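Local coordinates for L-lysine 6-monooxygenase involved in desferrioxamine biosynthesis (Erwinia amylovora CFBP1430, PDB 5O8P), which probably catalyses the FAD- and NADPH-dependent N-hydroxylation of cadaverine during biosynthesis of the siderophore desferrioxamine, at residues Glu53-Gln58 with Ala204-Tyr209; Phe44-Gly49 with Leu98-Tyr103; Asp250-Leu255 with Asp261-Ser266. All coordinates share one frame; numbering follows the deposited sequence.

In the fold
From the N terminus, the loop 44-49 after strand 35-38 comes first, then 53-58. Contact 2 closes when 98-103, the end of strand 97-99 and the start of helix 100-113, returns to 44-49; contact 1 closes later, when 204-209 on helix 202-213 meets 53-58. The four segments alternate along the chain, and the two loops cross. Both contacts touch FAD and each other, their centres about 12 Å apart, tying the flavin site to the parallel sheet of the probable NADP(H)-binding domain. Contact 3 follows in series, a short-range closure between helices 246-253 and 257-266, its centre about 29 Å from that of contact 1 and 31 Å from that of contact 2.

Contact 1 (Glu53-Gln58 with Ala204-Tyr209); sequences ESAHLQ and AAEIYY. With FAD (flavin-adenine dinucleotide), chain C.
Glu206, on the helix after what is probably the glycine-rich turn of a Rossmann-type fold, points its carboxylate at Ala55, His56 and Gln58 beside the flavin. The approach across the segments is sparse and long, and OE2 makes no bond to 53-58. Glu206 OE2 lies 4.4 Å from Ala55 CB and also 4.4 Å from His56 O, while Gln58 NE2 is 4.5 Å from Glu206 OE2. An extended side chain (chi2 172°) carries this carboxylate out from helix 202-213, but its polar bonds are made elsewhere: OE1 forms a salt bridge with Arg100, itself an NADP(+)-binding residue, and OE2 accepts from Gln202. The carboxylate is thus held from helix 100-113 and from its own helix.

On the flavin side the bonds are few. Gln58 bends at chi2 (-48°), turning its amide back on its own strand, where NE2 gives a weak bond to His56 O at 3.0 Å. Leu57 turns away from the helix and lays CB and CD2 against the flavin carbonyl. The backbone meets that carbonyl with one bond: Gln58 N donates to FAD O4 at 3.1 Å, with an N-H...O angle of 158°.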
loop_
_atom_site.group_PDB
_atom_site.type_symbol
_atom_site.label_atom_id
_atom_site.label_comp_id
_atom_site.label_asym_id
_atom_site.label_seq_id
_atom_site.Cartn_x
_atom_site.Cartn_y
_atom_site.Cartn_z
ATOM N N GLU B 53 14.128 18.114 -1.895
ATOM C CA GLU B 53 14.478 16.846 -2.557
ATOM C C GLU B 53 13.382 15.778 -2.468
ATOM O O GLU B 53 13.146 15.044 -3.429
ATOM C CB GLU B 53 15.782 16.279 -1.979
ATOM C CG GLU B 53 16.064 14.836 -2.379
ATOM C CD GLU B 53 17.442 14.353 -1.959
ATOM O OE1 GLU B 53 18.446 15.036 -2.273
ATOM O OE2 GLU B 53 17.516 13.273 -1.328
ATOM N N SER B 54 12.742 15.687 -1.313
ATOM C CA SER B 54 11.723 14.671 -1.093
ATOM C C SER B 54 10.341 15.061 -1.603
ATOM O O SER B 54 9.475 14.211 -1.679
ATOM C CB SER B 54 11.629 14.348 0.405
ATOM O OG SER B 54 11.049 15.432 1.112
ATOM N N ALA B 55 10.123 16.328 -1.931
ATOM C CA ALA B 55 8.780 16.840 -2.272
ATOM C C ALA B 55 8.253 16.362 -3.631
ATOM O O ALA B 55 8.949 16.502 -4.643
ATOM C CB ALA B 55 8.796 18.361 -2.251
ATOM N N HIS B 56 7.035 15.808 -3.644
ATOM C CA HIS B 56 6.321 15.452 -4.893
ATOM C C HIS B 56 5.153 16.373 -5.155
ATOM O O HIS B 56 4.696 17.069 -4.268
ATOM C CB HIS B 56 5.761 14.009 -4.914
ATOM C CG HIS B 56 5.374 13.472 -3.584
ATOM N ND1 HIS B 56 6.269 12.810 -2.782
ATOM C CD2 HIS B 56 4.184 13.444 -2.933
ATOM C CE1 HIS B 56 5.663 12.434 -1.667
ATOM N NE2 HIS B 56 4.398 12.810 -1.733
ATOM N N LEU B 57 4.652 16.329 -6.383
ATOM C CA LEU B 57 3.346 16.883 -6.692
ATOM C C LEU B 57 2.240 16.044 -6.051
ATOM O O LEU B 57 2.416 14.842 -5.785
ATOM C CB LEU B 57 3.110 16.916 -8.202
ATOM C CG LEU B 57 4.046 17.702 -9.111
ATOM C CD1 LEU B 57 3.720 17.389 -10.557
ATOM C CD2 LEU B 57 3.920 19.181 -8.852
ATOM N N GLN B 58 1.090 16.674 -5.854
ATOM C CA GLN B 58 -0.057 16.033 -5.204
ATOM C C GLN B 58 -1.029 15.457 -6.225
ATOM O O GLN B 58 -2.183 15.180 -5.923
ATOM C CB GLN B 58 -0.776 17.060 -4.320
ATOM C CG GLN B 58 0.065 17.694 -3.224
ATOM C CD GLN B 58 0.856 16.673 -2.429
ATOM O OE1 GLN B 58 0.339 16.035 -1.512
ATOM N NE2 GLN B 58 2.107 16.481 -2.817
ATOM N N ALA B 204 3.385 23.955 5.006
ATOM C CA ALA B 204 3.669 23.862 6.432
ATOM C C ALA B 204 4.140 22.464 6.809
ATOM O O ALA B 204 5.172 22.294 7.460
ATOM C CB ALA B 204 2.424 24.219 7.250
ATOM N N ALA B 205 3.385 21.463 6.376
ATOM C CA ALA B 205 3.693 20.085 6.725
ATOM C C ALA B 205 5.019 19.633 6.138
ATOM O O ALA B 205 5.806 18.991 6.830
ATOM C CB ALA B 205 2.575 19.158 6.290
ATOM N N GLU B 206 5.268 19.963 4.873
ATOM C CA GLU B 206 6.528 19.588 4.218
ATOM C C GLU B 206 7.726 20.189 4.921
ATOM O O GLU B 206 8.736 19.510 5.095
ATOM C CB GLU B 206 6.539 20.033 2.769
ATOM C CG GLU B 206 5.693 19.149 1.891
ATOM C CD GLU B 206 5.524 19.667 0.480
ATOM O OE1 GLU B 206 5.984 20.791 0.175
ATOM O OE2 GLU B 206 4.919 18.932 -0.340
ATOM N N ILE B 207 7.587 21.453 5.318
ATOM C CA ILE B 207 8.604 22.155 6.080
ATOM C C ILE B 207 8.769 21.511 7.440
ATOM O O ILE B 207 9.888 21.216 7.827
ATOM C CB ILE B 207 8.273 23.664 6.230
ATOM C CG1 ILE B 207 8.509 24.361 4.902
ATOM C CG2 ILE B 207 9.099 24.329 7.329
ATOM C CD1 ILE B 207 8.008 25.787 4.842
ATOM N N TYR B 208 7.664 21.296 8.156
ATOM C CA TYR B 208 7.724 20.668 9.478
ATOM C C TYR B 208 8.443 19.321 9.434
ATOM O O TYR B 208 9.296 19.042 10.266
ATOM C CB TYR B 208 6.338 20.503 10.103
ATOM C CG TYR B 208 6.425 20.168 11.568
ATOM C CD1 TYR B 208 6.487 18.844 11.994
ATOM C CD2 TYR B 208 6.484 21.178 12.526
ATOM C CE1 TYR B 208 6.569 18.529 13.337
ATOM C CE2 TYR B 208 6.584 20.881 13.877
ATOM C CZ TYR B 208 6.621 19.558 14.286
ATOM O OH TYR B 208 6.713 19.276 15.635
ATOM N N TYR B 209 8.107 18.505 8.451
ATOM C CA TYR B 209 8.786 17.238 8.249
ATOM C C TYR B 209 10.279 17.419 7.956
ATOM O O TYR B 209 11.114 16.668 8.463
ATOM C CB TYR B 209 8.107 16.446 7.120
ATOM C CG TYR B 209 8.631 15.043 7.002
ATOM C CD1 TYR B 209 8.161 14.030 7.830
ATOM C CD2 TYR B 209 9.623 14.735 6.087
ATOM C CE1 TYR B 209 8.655 12.746 7.734
ATOM C CE2 TYR B 209 10.119 13.451 5.984
ATOM C CZ TYR B 209 9.632 12.468 6.815
ATOM O OH TYR B 209 10.117 11.203 6.702
HETATM P PA FAD C . 2.567 31.325 -11.036
HETATM O O1A FAD C . 3.860 30.612 -10.684
HETATM O O2A FAD C . 1.958 32.285 -10.043
HETATM O O5B FAD C . 2.869 32.090 -12.427
HETATM C C5B FAD C . 2.705 33.495 -12.585
HETATM C C4B FAD C . 3.784 34.128 -13.456
HETATM O O4B FAD C . 3.326 35.407 -13.921
HETATM C C3B FAD C . 5.078 34.387 -12.691
HETATM O O3B FAD C . 6.181 33.917 -13.478
HETATM C C2B FAD C . 5.088 35.897 -12.453
HETATM O O2B FAD C . 6.397 36.476 -12.415
HETATM C C1B FAD C . 4.314 36.412 -13.650
HETATM N N9A FAD C . 3.737 37.779 -13.521
HETATM C C8A FAD C . 2.973 38.288 -12.533
HETATM N N7A FAD C . 2.648 39.583 -12.802
HETATM C C5A FAD C . 3.210 39.915 -13.985
HETATM C C6A FAD C . 3.279 41.114 -14.866
HETATM N N6A FAD C . 2.657 42.269 -14.527
HETATM N N1A FAD C . 3.983 41.017 -16.025
HETATM C C2A FAD C . 4.614 39.879 -16.387
HETATM N N3A FAD C . 4.598 38.764 -15.632
HETATM C C4A FAD C . 3.926 38.718 -14.450
HETATM N N1 FAD C . -1.114 22.453 -7.429
HETATM C C2 FAD C . -1.251 21.179 -7.880
HETATM O O2 FAD C . -2.267 20.898 -8.555
HETATM N N3 FAD C . -0.330 20.221 -7.632
HETATM C C4 FAD C . 0.780 20.470 -6.914
HETATM O O4 FAD C . 1.612 19.568 -6.694
HETATM C C4X FAD C . 1.004 21.839 -6.384
HETATM N N5 FAD C . 2.099 22.154 -5.659
HETATM C C5X FAD C . 2.271 23.412 -5.188
HETATM C C6 FAD C . 3.418 23.679 -4.444
HETATM C C7 FAD C . 3.665 24.948 -3.928
HETATM C C7M FAD C . 4.913 25.211 -3.122
HETATM C C8 FAD C . 2.677 26.037 -4.181
HETATM C C8M FAD C . 2.919 27.418 -3.634
HETATM C C9 FAD C . 1.522 25.780 -4.921
HETATM C C9A FAD C . 1.261 24.502 -5.450
HETATM N N10 FAD C . 0.091 24.189 -6.222
HETATM C C10 FAD C . -0.047 22.852 -6.690
HETATM C "C1'" FAD C . -0.972 25.176 -6.557
HETATM C "C2'" FAD C . -0.760 25.833 -7.941
HETATM O "O2'" FAD C . -0.449 24.832 -8.932
HETATM C "C3'" FAD C . 0.326 26.925 -7.953
HETATM O "O3'" FAD C . -0.019 27.987 -7.051
HETATM C "C4'" FAD C . 0.570 27.527 -9.343
HETATM O "O4'" FAD C . 1.907 28.036 -9.415
HETATM C "C5'" FAD C . -0.402 28.655 -9.680
HETATM O "O5'" FAD C . -0.481 28.794 -11.100
HETATM P P FAD C . -0.074 30.172 -11.807
HETATM O O1P FAD C . -0.194 29.982 -13.305
HETATM O O2P FAD C . -0.919 31.200 -11.108
HETATM O O3P FAD C . 1.498 30.147 -11.382
#

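Contact 2 (Phe44-Gly49 with Leu98-Tyr103); sequences FDWHTG and LMRKEY. With FAD (flavin-adenine dinucleotide), chain C.
Trp46 and Tyr103 form the tight half of this contact in the FAD pocket, an offset edge-to-face pair in which the edge of Tyr103 is directed at the face of the indole. The six-membered ring of Trp46 and the ring of Tyr103 have centroids 5.0 Å apart and planes at 65°, and Trp46 CZ3 meets Tyr103 CD2 at 3.5 Å. On the opposite indole face lies His47 CD2, so both faces have a neighbour, each displaced toward the rim, and Trp46 NE1 points out at the edge to donate a nearly straight bond to FAD O4' (2.6 Å, 167°). His47 NE2 adds a weak bond to the same ribityl oxygen, while FAD C8M sits over one face of the imidazole.

The packing thins toward Arg100. Its CD approaches Trp46 CZ3 at 3.9 Å, and a bend at chi2 (-129°) leads the guanidinium on past the indole to the flavin, where C7M stands over its face; NH2 keeps its salt bridge to Glu206. Lys101, partly exposed, turns from the loop altogether and reaches Asp292 of a second subunit.

Around the aromatic core, Pro18 of helix 18-27 touches both Trp46 and Tyr103, Leu57 of strand 56-57 packs on the same two rings, and Asn104 of helix 100-113 accepts from Trp46 N.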
loop_
_atom_site.group_PDB
_atom_site.type_symbol
_atom_site.label_atom_id
_atom_site.label_comp_id
_atom_site.label_asym_id
_atom_site.label_seq_id
_atom_site.Cartn_x
_atom_site.Cartn_y
_atom_site.Cartn_z
ATOM N N PHE B 44 11.203 30.177 -16.791
ATOM C CA PHE B 44 10.275 29.478 -15.924
ATOM C C PHE B 44 11.068 28.948 -14.744
ATOM O O PHE B 44 12.127 28.333 -14.917
ATOM C CB PHE B 44 9.600 28.326 -16.648
ATOM C CG PHE B 44 8.477 27.717 -15.879
ATOM C CD1 PHE B 44 7.185 28.222 -16.006
ATOM C CD2 PHE B 44 8.700 26.642 -15.030
ATOM C CE1 PHE B 44 6.121 27.649 -15.320
ATOM C CE2 PHE B 44 7.661 26.074 -14.328
ATOM C CZ PHE B 44 6.355 26.568 -14.479
ATOM N N ASP B 45 10.572 29.210 -13.542
ATOM C CA ASP B 45 11.218 28.726 -12.332
ATOM C C ASP B 45 10.162 28.765 -11.244
ATOM O O ASP B 45 9.850 29.819 -10.695
ATOM C CB ASP B 45 12.457 29.567 -11.977
ATOM C CG ASP B 45 13.578 28.756 -11.311
ATOM O OD1 ASP B 45 13.482 27.503 -11.216
ATOM O OD2 ASP B 45 14.576 29.394 -10.884
ATOM N N TRP B 46 9.599 27.586 -10.972
ATOM C CA TRP B 46 8.355 27.441 -10.213
ATOM C C TRP B 46 8.611 27.028 -8.783
ATOM O O TRP B 46 9.178 25.953 -8.520
ATOM C CB TRP B 46 7.503 26.381 -10.883
ATOM C CG TRP B 46 6.123 26.194 -10.366
ATOM C CD1 TRP B 46 5.109 27.114 -10.358
ATOM C CD2 TRP B 46 5.578 24.981 -9.829
ATOM N NE1 TRP B 46 3.965 26.551 -9.825
ATOM C CE2 TRP B 46 4.225 25.244 -9.494
ATOM C CE3 TRP B 46 6.115 23.702 -9.561
ATOM C CZ2 TRP B 46 3.397 24.273 -8.914
ATOM C CZ3 TRP B 46 5.290 22.732 -8.989
ATOM C CH2 TRP B 46 3.942 23.024 -8.675
ATOM N N HIS B 47 8.204 27.918 -7.869
ATOM C CA HIS B 47 8.184 27.685 -6.423
ATOM C C HIS B 47 9.430 26.952 -5.919
ATOM O O HIS B 47 9.342 25.833 -5.380
ATOM C CB HIS B 47 6.872 26.975 -6.029
ATOM C CG HIS B 47 5.639 27.808 -6.253
ATOM N ND1 HIS B 47 5.616 29.174 -6.053
ATOM C CD2 HIS B 47 4.405 27.473 -6.702
ATOM C CE1 HIS B 47 4.415 29.640 -6.345
ATOM N NE2 HIS B 47 3.660 28.628 -6.738
ATOM N N THR B 48 10.586 27.600 -6.116
ATOM C CA THR B 48 11.914 27.031 -5.793
ATOM C C THR B 48 12.314 27.134 -4.320
ATOM O O THR B 48 13.253 26.449 -3.889
ATOM C CB THR B 48 13.043 27.671 -6.635
ATOM O OG1 THR B 48 13.078 29.085 -6.399
ATOM C CG2 THR B 48 12.834 27.392 -8.118
ATOM N N GLY B 49 11.613 27.969 -3.555
ATOM C CA GLY B 49 11.783 27.999 -2.095
ATOM C C GLY B 49 11.258 26.766 -1.373
ATOM O O GLY B 49 11.694 26.459 -0.280
ATOM N N LEU B 98 5.230 13.035 -9.774
ATOM C CA LEU B 98 6.526 13.566 -10.100
ATOM C C LEU B 98 7.125 14.277 -8.894
ATOM O O LEU B 98 6.405 14.890 -8.096
ATOM C CB LEU B 98 6.393 14.577 -11.216
ATOM C CG LEU B 98 5.945 14.123 -12.590
ATOM C CD1 LEU B 98 5.727 15.341 -13.496
ATOM C CD2 LEU B 98 6.979 13.174 -13.177
ATOM N N MET B 99 8.448 14.210 -8.781
ATOM C CA MET B 99 9.185 15.062 -7.854
ATOM C C MET B 99 9.022 16.508 -8.338
ATOM O O MET B 99 9.071 16.750 -9.532
ATOM C CB MET B 99 10.674 14.719 -7.887
ATOM C CG MET B 99 11.077 13.279 -7.581
ATOM S SD MET B 99 10.263 12.497 -6.179
ATOM C CE MET B 99 10.553 13.617 -4.809
ATOM N N ARG B 100 8.867 17.475 -7.437
ATOM C CA ARG B 100 8.799 18.881 -7.852
ATOM C C ARG B 100 9.999 19.303 -8.652
ATOM O O ARG B 100 9.866 20.113 -9.560
ATOM C CB ARG B 100 8.699 19.830 -6.670
ATOM C CG ARG B 100 7.395 19.761 -5.928
ATOM C CD ARG B 100 6.763 21.124 -5.737
ATOM N NE ARG B 100 5.828 21.028 -4.634
ATOM C CZ ARG B 100 6.157 21.074 -3.347
ATOM N NH1 ARG B 100 7.419 21.197 -2.958
ATOM N NH2 ARG B 100 5.201 20.959 -2.434
ATOM N N LYS B 101 11.167 18.780 -8.312
ATOM C CA LYS B 101 12.364 19.092 -9.067
ATOM C C LYS B 101 12.233 18.628 -10.513
ATOM O O LYS B 101 12.645 19.340 -11.421
ATOM C CB LYS B 101 13.612 18.506 -8.404
ATOM C CG LYS B 101 14.862 18.541 -9.275
ATOM C CD LYS B 101 16.143 18.572 -8.461
ATOM C CE LYS B 101 16.522 20.005 -8.134
ATOM N NZ LYS B 101 17.647 20.071 -7.162
ATOM N N GLU B 102 11.660 17.453 -10.727
ATOM C CA GLU B 102 11.498 16.941 -12.076
ATOM C C GLU B 102 10.410 17.711 -12.833
ATOM O O GLU B 102 10.556 17.968 -14.015
ATOM C CB GLU B 102 11.216 15.441 -12.056
ATOM C CG GLU B 102 11.253 14.791 -13.429
ATOM C CD GLU B 102 11.589 13.310 -13.391
ATOM O OE1 GLU B 102 11.074 12.573 -12.525
ATOM O OE2 GLU B 102 12.372 12.881 -14.262
ATOM N N TYR B 103 9.331 18.094 -12.160
ATOM C CA TYR B 103 8.264 18.839 -12.820
ATOM C C TYR B 103 8.806 20.161 -13.293
ATOM O O TYR B 103 8.485 20.617 -14.396
ATOM C CB TYR B 103 7.094 19.080 -11.879
ATOM C CG TYR B 103 5.946 19.882 -12.469
ATOM C CD1 TYR B 103 5.064 19.323 -13.383
ATOM C CD2 TYR B 103 5.729 21.187 -12.089
ATOM C CE1 TYR B 103 4.001 20.052 -13.903
ATOM C CE2 TYR B 103 4.667 21.926 -12.603
ATOM C CZ TYR B 103 3.813 21.357 -13.505
ATOM O OH TYR B 103 2.771 22.100 -14.009
HETATM P PA FAD C . 2.567 31.325 -11.036
HETATM O O1A FAD C . 3.860 30.612 -10.684
HETATM O O2A FAD C . 1.958 32.285 -10.043
HETATM O O5B FAD C . 2.869 32.090 -12.427
HETATM C C5B FAD C . 2.705 33.495 -12.585
HETATM C C4B FAD C . 3.784 34.128 -13.456
HETATM O O4B FAD C . 3.326 35.407 -13.921
HETATM C C3B FAD C . 5.078 34.387 -12.691
HETATM O O3B FAD C . 6.181 33.917 -13.478
HETATM C C2B FAD C . 5.088 35.897 -12.453
HETATM O O2B FAD C . 6.397 36.476 -12.415
HETATM C C1B FAD C . 4.314 36.412 -13.650
HETATM N N9A FAD C . 3.737 37.779 -13.521
HETATM C C8A FAD C . 2.973 38.288 -12.533
HETATM N N7A FAD C . 2.648 39.583 -12.802
HETATM C C5A FAD C . 3.210 39.915 -13.985
HETATM C C6A FAD C . 3.279 41.114 -14.866
HETATM N N6A FAD C . 2.657 42.269 -14.527
HETATM N N1A FAD C . 3.983 41.017 -16.025
HETATM C C2A FAD C . 4.614 39.879 -16.387
HETATM N N3A FAD C . 4.598 38.764 -15.632
HETATM C C4A FAD C . 3.926 38.718 -14.450
HETATM N N1 FAD C . -1.114 22.453 -7.429
HETATM C C2 FAD C . -1.251 21.179 -7.880
HETATM O O2 FAD C . -2.267 20.898 -8.555
HETATM N N3 FAD C . -0.330 20.221 -7.632
HETATM C C4 FAD C . 0.780 20.470 -6.914
HETATM O O4 FAD C . 1.612 19.568 -6.694
HETATM C C4X FAD C . 1.004 21.839 -6.384
HETATM N N5 FAD C . 2.099 22.154 -5.659
HETATM C C5X FAD C . 2.271 23.412 -5.188
HETATM C C6 FAD C . 3.418 23.679 -4.444
HETATM C C7 FAD C . 3.665 24.948 -3.928
HETATM C C7M FAD C . 4.913 25.211 -3.122
HETATM C C8 FAD C . 2.677 26.037 -4.181
HETATM C C8M FAD C . 2.919 27.418 -3.634
HETATM C C9 FAD C . 1.522 25.780 -4.921
HETATM C C9A FAD C . 1.261 24.502 -5.450
HETATM N N10 FAD C . 0.091 24.189 -6.222
HETATM C C10 FAD C . -0.047 22.852 -6.690
HETATM C "C1'" FAD C . -0.972 25.176 -6.557
HETATM C "C2'" FAD C . -0.760 25.833 -7.941
HETATM O "O2'" FAD C . -0.449 24.832 -8.932
HETATM C "C3'" FAD C . 0.326 26.925 -7.953
HETATM O "O3'" FAD C . -0.019 27.987 -7.051
HETATM C "C4'" FAD C . 0.570 27.527 -9.343
HETATM O "O4'" FAD C . 1.907 28.036 -9.415
HETATM C "C5'" FAD C . -0.402 28.655 -9.680
HETATM O "O5'" FAD C . -0.481 28.794 -11.100
HETATM P P FAD C . -0.074 30.172 -11.807
HETATM O O1P FAD C . -0.194 29.982 -13.305
HETATM O O2P FAD C . -0.919 31.200 -11.108
HETATM O O3P FAD C . 1.498 30.147 -11.382
#

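Contact 3 (Asp250-Leu255 with Asp261-Ser266); sequences DYFHSL and DELNAS
Two consecutive helices, 246-253 and 257-266, pack here through Phe252 against Leu263 and Asn264, within the long, mainly helical connection between strands 221-225 and 297-300 of the parallel sheet of the probable NADP(H)-binding domain. The contact is small and buried, and the phenyl ring carries most of one side of it. With CG of Phe252 anti to its amide nitrogen (chi1 -173°), the ring extends away from helix 246-253 and reaches the next helix with its far end, CE1 and CZ.

Two neighbouring residues receive it differently. Leu263 comes nearest with CB, which lies at the ring edge near the ring plane, 3.7 Å from Phe252 CE1; the two side chains lie alongside each other, pointing opposite ways. Asn264 comes in obliquely with its amide, the ring and amide planes 33° apart. Its OD1 is 3.6 Å from Phe252 CZ and its ND2 is 3.7 Å from the same CZ, so both ends of the amide lie near one ring carbon, while ND2 also gives a weak hydrogen bond to Leu386 O. Asn264 CG stands beside its own backbone N, which swings the amide from the flank of the helix to the ring.

Next to this core, Asn264 O accepts from the hydroxyl of Tyr271, a residue that binds NADP(+), although no NADP(+) is bound to this chain. Trp248 meets the rings of both Phe252 and Tyr251, and Tyr251 OH is hydrogen-bonded to Glu324 and Gln322 of another, third subunit.

Within 250-255, one carbonyl takes two donors from one residue: Ser254 OG at 2.7 Å from Tyr251 O, tilted 25° from the carbonyl plane, and Ser254 N at 3.2 Å from Tyr251 O, on the same face.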
loop_
_atom_site.group_PDB
_atom_site.type_symbol
_atom_site.label_atom_id
_atom_site.label_comp_id
_atom_site.label_asym_id
_atom_site.label_seq_id
_atom_site.Cartn_x
_atom_site.Cartn_y
_atom_site.Cartn_z
ATOM N N ASP B 250 -19.973 23.268 -13.083
ATOM C CA ASP B 250 -21.252 23.835 -13.540
ATOM C C ASP B 250 -22.201 23.990 -12.365
ATOM O O ASP B 250 -22.851 25.022 -12.211
ATOM C CB ASP B 250 -21.919 22.949 -14.604
ATOM C CG ASP B 250 -21.073 22.774 -15.863
ATOM O OD1 ASP B 250 -20.277 23.679 -16.198
ATOM O OD2 ASP B 250 -21.209 21.729 -16.533
ATOM N N TYR B 251 -22.273 22.948 -11.542
ATOM C CA TYR B 251 -23.133 22.942 -10.356
ATOM C C TYR B 251 -22.734 24.067 -9.414
ATOM O O TYR B 251 -23.587 24.874 -9.029
ATOM C CB TYR B 251 -23.084 21.567 -9.657
ATOM C CG TYR B 251 -23.543 21.547 -8.216
ATOM C CD1 TYR B 251 -24.895 21.597 -7.906
ATOM C CD2 TYR B 251 -22.622 21.463 -7.162
ATOM C CE1 TYR B 251 -25.330 21.581 -6.588
ATOM C CE2 TYR B 251 -23.044 21.450 -5.840
ATOM C CZ TYR B 251 -24.401 21.518 -5.559
ATOM O OH TYR B 251 -24.849 21.496 -4.258
ATOM N N PHE B 252 -21.440 24.143 -9.095
ATOM C CA PHE B 252 -20.919 25.148 -8.171
ATOM C C PHE B 252 -21.177 26.585 -8.624
ATOM O O PHE B 252 -21.451 27.461 -7.794
ATOM C CB PHE B 252 -19.418 24.936 -7.940
ATOM C CG PHE B 252 -18.845 25.823 -6.865
ATOM C CD1 PHE B 252 -18.891 25.461 -5.524
ATOM C CD2 PHE B 252 -18.339 27.075 -7.199
ATOM C CE1 PHE B 252 -18.401 26.316 -4.556
ATOM C CE2 PHE B 252 -17.854 27.934 -6.228
ATOM C CZ PHE B 252 -17.892 27.558 -4.904
ATOM N N HIS B 253 -21.107 26.813 -9.934
ATOM C CA HIS B 253 -21.111 28.161 -10.493
ATOM C C HIS B 253 -22.544 28.691 -10.565
ATOM O O HIS B 253 -22.722 29.881 -10.775
ATOM C CB HIS B 253 -20.451 28.154 -11.897
ATOM C CG HIS B 253 -20.246 29.513 -12.489
ATOM N ND1 HIS B 253 -21.218 30.161 -13.221
ATOM C CD2 HIS B 253 -19.179 30.341 -12.466
ATOM C CE1 HIS B 253 -20.759 31.331 -13.622
ATOM N NE2 HIS B 253 -19.522 31.464 -13.178
ATOM N N SER B 254 -23.545 27.807 -10.399
ATOM C CA SER B 254 -24.960 28.181 -10.459
ATOM C C SER B 254 -25.539 28.452 -9.070
ATOM O O SER B 254 -26.675 28.921 -8.960
ATOM C CB SER B 254 -25.754 27.063 -11.133
ATOM O OG SER B 254 -25.784 25.900 -10.311
ATOM N N LEU B 255 -24.744 28.165 -8.028
ATOM C CA LEU B 255 -25.113 28.416 -6.642
ATOM C C LEU B 255 -24.952 29.906 -6.299
ATOM O O LEU B 255 -23.903 30.458 -6.617
ATOM C CB LEU B 255 -24.194 27.653 -5.699
ATOM C CG LEU B 255 -24.246 26.128 -5.732
ATOM C CD1 LEU B 255 -23.148 25.541 -4.860
ATOM C CD2 LEU B 255 -25.605 25.632 -5.270
ATOM N N ASP B 261 -19.257 31.331 -1.444
ATOM C CA ASP B 261 -18.224 31.795 -0.506
ATOM C C ASP B 261 -18.224 30.993 0.778
ATOM O O ASP B 261 -17.155 30.689 1.296
ATOM C CB ASP B 261 -18.348 33.299 -0.216
ATOM C CG ASP B 261 -17.978 34.165 -1.433
ATOM O OD1 ASP B 261 -17.133 33.770 -2.290
ATOM O OD2 ASP B 261 -18.541 35.275 -1.538
ATOM N N GLU B 262 -19.410 30.646 1.278
ATOM C CA GLU B 262 -19.518 29.741 2.436
ATOM C C GLU B 262 -19.022 28.322 2.110
ATOM O O GLU B 262 -18.433 27.667 2.981
ATOM C CB GLU B 262 -20.942 29.719 3.037
ATOM C CG GLU B 262 -21.405 28.356 3.529
ATOM C CD GLU B 262 -22.830 28.325 4.031
ATOM O OE1 GLU B 262 -23.569 29.342 3.956
ATOM O OE2 GLU B 262 -23.203 27.234 4.498
ATOM N N LEU B 263 -19.261 27.849 0.881
ATOM C CA LEU B 263 -18.695 26.569 0.427
ATOM C C LEU B 263 -17.160 26.570 0.387
ATOM O O LEU B 263 -16.545 25.594 0.731
ATOM C CB LEU B 263 -19.236 26.149 -0.953
ATOM C CG LEU B 263 -20.417 25.174 -0.934
ATOM C CD1 LEU B 263 -19.972 23.822 -0.385
ATOM C CD2 LEU B 263 -21.610 25.695 -0.150
ATOM N N ASN B 264 -16.556 27.659 -0.059
ATOM C CA ASN B 264 -15.088 27.714 -0.201
ATOM C C ASN B 264 -14.339 27.721 1.144
ATOM O O ASN B 264 -13.227 27.222 1.219
ATOM C CB ASN B 264 -14.664 28.873 -1.116
ATOM C CG ASN B 264 -14.929 28.574 -2.599
ATOM O OD1 ASN B 264 -14.853 27.415 -3.060
ATOM N ND2 ASN B 264 -15.263 29.619 -3.355
ATOM N N ALA B 265 -14.954 28.275 2.188
ATOM C CA ALA B 265 -14.441 28.188 3.554
ATOM C C ALA B 265 -14.680 26.837 4.262
ATOM O O ALA B 265 -13.880 26.463 5.123
ATOM C CB ALA B 265 -14.943 29.347 4.413
ATOM N N SER B 266 -15.750 26.117 3.918
ATOM C CA SER B 266 -16.026 24.791 4.500
ATOM C C SER B 266 -15.442 23.593 3.720
ATOM O O SER B 266 -15.602 22.448 4.141
ATOM C CB SER B 266 -17.544 24.610 4.708
ATOM O OG SER B 266 -18.217 24.196 3.526
#